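Local coordinates for protein geranyltranstransferase (PDB 4F62) that probably joins isopentenyl diphosphate to allylic diphosphates as a polyprenyl transferase, building prenyl diphosphates such as farnesyl diphosphate, at residues A[68-73]-A[124-129]. Sequence-based numbering, arbitrary orientation.
Sequences DASAAA and ELLSNP
In the all-helical isoprenoid synthase fold, the early part of helix 65-86 meets the last turn of helix 108-126, with A69 and A73 packed against L125 and L126. The contact is buried and largely apolar, and no hydrogen bond crosses it. Small residues let the backbones come close: the CA atoms of A69 and L125 are 5.3 Å apart. The methyl CB of A69 lies 3.4 Å from the carbonyl O of L125. The two leucines flank the ridge formed by A69 and A73. L126 has CG anti to its carbonyl carbon (chi1 -72°), which carries the branch towards helix 65-86 although CB does not point straight at it. CG lies 3.8 Å from CB of A73, with CD1 slightly farther off. CD2 turns to the carbonyl of A69, 3.9 Å from its O. I141, L144 and M191 also touch L126. With an alanine here, CG and both methyls are gone, and a gap would probably open between A69, A73 and these three neighbours. The OG of S70 is near CD2 of L126 but bonds to the carbonyl O of L66. Y19 and L20 of helix 5-23 touch A72. CD1 of L125 meets the CB of A72 and lies against the backbone, 3.5 Å from C of A72 and 3.6 Å from N of A73.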
ATOM      1  N   ASP A  68       2.022  -2.192 -18.275  1.00 37.15           N
ATOM      2  CA  ASP A  68       2.718  -0.995 -17.795  1.00 37.78           C
ATOM      3  C   ASP A  68       2.400  -0.717 -16.329  1.00 38.98           C
ATOM      4  O   ASP A  68       3.308  -0.486 -15.524  1.00 36.73           O
ATOM      5  CB  ASP A  68       2.342   0.232 -18.635  1.00 40.88           C
ATOM      6  CG  ASP A  68       3.061   0.267 -19.965  1.00 42.68           C
ATOM      7  OD1 ASP A  68       4.240  -0.161 -20.024  1.00 40.26           O
ATOM      8  OD2 ASP A  68       2.445   0.711 -20.951  1.00 40.88           O
ATOM      9  N   ALA A  69       1.113  -0.741 -15.981  1.00 32.77           N
ATOM     10  CA  ALA A  69       0.718  -0.505 -14.590  1.00 35.20           C
ATOM     11  C   ALA A  69       1.331  -1.538 -13.640  1.00 33.71           C
ATOM     12  O   ALA A  69       1.804  -1.206 -12.542  1.00 35.89           O
ATOM     13  CB  ALA A  69      -0.807  -0.490 -14.465  1.00 34.00           C
ATOM     14  N   SER A  70       1.355  -2.797 -14.060  1.00 34.66           N
ATOM     15  CA  SER A  70       1.949  -3.846 -13.215  1.00 32.98           C
ATOM     16  C   SER A  70       3.451  -3.687 -13.052  1.00 35.21           C
ATOM     17  O   SER A  70       3.994  -3.819 -11.934  1.00 35.22           O
ATOM     18  CB  SER A  70       1.661  -5.232 -13.801  1.00 34.66           C
ATOM     19  OG  SER A  70       0.260  -5.454 -13.919  1.00 37.26           O
ATOM     20  N   ALA A  71       4.131  -3.445 -14.174  1.00 36.58           N
ATOM     21  CA  ALA A  71       5.580  -3.360 -14.149  1.00 36.59           C
ATOM     22  C   ALA A  71       5.959  -2.204 -13.249  1.00 37.46           C
ATOM     23  O   ALA A  71       6.850  -2.328 -12.413  1.00 34.83           O
ATOM     24  CB  ALA A  71       6.134  -3.147 -15.558  1.00 32.17           C
ATOM     25  N   ALA A  72       5.247  -1.089 -13.405  1.00 33.65           N
ATOM     26  CA  ALA A  72       5.527   0.110 -12.624  1.00 33.65           C
ATOM     27  C   ALA A  72       5.194  -0.100 -11.149  1.00 33.98           C
ATOM     28  O   ALA A  72       5.942   0.344 -10.277  1.00 36.60           O
ATOM     29  CB  ALA A  72       4.737   1.297 -13.179  1.00 33.49           C
ATOM     30  N   ALA A  73       4.075  -0.780 -10.872  1.00 31.56           N
ATOM     31  CA  ALA A  73       3.664  -1.051  -9.492  1.00 30.21           C
ATOM     32  C   ALA A  73       4.676  -1.944  -8.800  1.00 31.98           C
ATOM     33  O   ALA A  73       5.059  -1.697  -7.650  1.00 35.52           O
ATOM     34  CB  ALA A  73       2.276  -1.703  -9.434  1.00 27.77           C
ATOM     35  N   GLU A 124      -1.847   3.073  -6.616  1.00 34.95           N
ATOM     36  CA  GLU A 124      -2.373   4.132  -7.464  1.00 35.48           C
ATOM     37  C   GLU A 124      -2.224   3.690  -8.921  1.00 37.71           C
ATOM     38  O   GLU A 124      -3.141   3.841  -9.729  1.00 34.54           O
ATOM     39  CB  GLU A 124      -1.614   5.448  -7.230  1.00 33.97           C
ATOM     40  CG  GLU A 124      -2.070   6.606  -8.147  1.00 35.55           C
ATOM     41  CD  GLU A 124      -1.266   7.897  -7.928  1.00 43.05           C
ATOM     42  OE1 GLU A 124      -0.588   8.046  -6.875  1.00 39.57           O
ATOM     43  OE2 GLU A 124      -1.304   8.768  -8.817  1.00 43.81           O
ATOM     44  N   LEU A 125      -1.058   3.140  -9.239  1.00 35.17           N
ATOM     45  CA  LEU A 125      -0.724   2.714 -10.607  1.00 36.88           C
ATOM     46  C   LEU A 125      -1.724   1.678 -11.098  1.00 39.35           C
ATOM     47  O   LEU A 125      -2.185   1.735 -12.238  1.00 38.18           O
ATOM     48  CB  LEU A 125       0.700   2.127 -10.642  1.00 32.93           C
ATOM     49  CG  LEU A 125       1.810   3.185 -10.539  1.00 33.45           C
ATOM     50  CD1 LEU A 125       3.151   2.586 -10.182  1.00 32.02           C
ATOM     51  CD2 LEU A 125       1.897   3.957 -11.862  1.00 36.78           C
ATOM     52  N   LEU A 126      -2.087   0.754 -10.212  1.00 32.58           N
ATOM     53  CA  LEU A 126      -2.998  -0.340 -10.566  1.00 35.28           C
ATOM     54  C   LEU A 126      -4.480   0.035 -10.578  1.00 38.11           C
ATOM     55  O   LEU A 126      -5.305  -0.729 -11.083  1.00 41.99           O
ATOM     56  CB  LEU A 126      -2.776  -1.555  -9.652  1.00 32.01           C
ATOM     57  CG  LEU A 126      -1.472  -2.327  -9.902  1.00 38.00           C
ATOM     58  CD1 LEU A 126      -1.333  -3.495  -8.907  1.00 39.91           C
ATOM     59  CD2 LEU A 126      -1.467  -2.849 -11.325  1.00 40.36           C
ATOM     60  N   SER A 127      -4.820   1.204 -10.038  1.00 38.29           N
ATOM     61  CA  SER A 127      -6.220   1.623  -9.974  1.00 37.80           C
ATOM     62  C   SER A 127      -6.471   2.924 -10.728  1.00 39.24           C
ATOM     63  O   SER A 127      -7.383   3.658 -10.405  1.00 47.58           O
ATOM     64  CB  SER A 127      -6.672   1.773  -8.524  1.00 39.19           C
ATOM     65  OG  SER A 127      -5.910   2.767  -7.866  1.00 35.64           O
ATOM     66  N   ASN A 128      -5.655   3.192 -11.737  1.00 39.68           N
ATOM     67  CA  ASN A 128      -5.789   4.375 -12.579  1.00 40.97           C
ATOM     68  C   ASN A 128      -7.132   4.350 -13.323  1.00 46.24           C
ATOM     69  O   ASN A 128      -7.484   3.332 -13.924  1.00 49.63           O
ATOM     70  CB  ASN A 128      -4.621   4.363 -13.572  1.00 46.45           C
ATOM     71  CG  ASN A 128      -4.503   5.641 -14.393  1.00 57.10           C
ATOM     72  OD1 ASN A 128      -5.498   6.301 -14.714  1.00 56.76           O
ATOM     73  ND2 ASN A 128      -3.264   5.980 -14.767  1.00 55.37           N
ATOM     74  N   PRO A 129      -7.886   5.468 -13.282  1.00 52.50           N
ATOM     75  CA  PRO A 129      -9.189   5.599 -13.955  1.00 57.80           C
ATOM     76  C   PRO A 129      -9.128   5.470 -15.475  1.00 62.32           C
ATOM     77  O   PRO A 129     -10.179   5.308 -16.098  1.00 64.07           O
ATOM     78  CB  PRO A 129      -9.629   7.027 -13.601  1.00 58.66           C
ATOM     79  CG  PRO A 129      -8.894   7.358 -12.357  1.00 62.39           C
ATOM     80  CD  PRO A 129      -7.574   6.650 -12.458  1.00 54.35           C
TER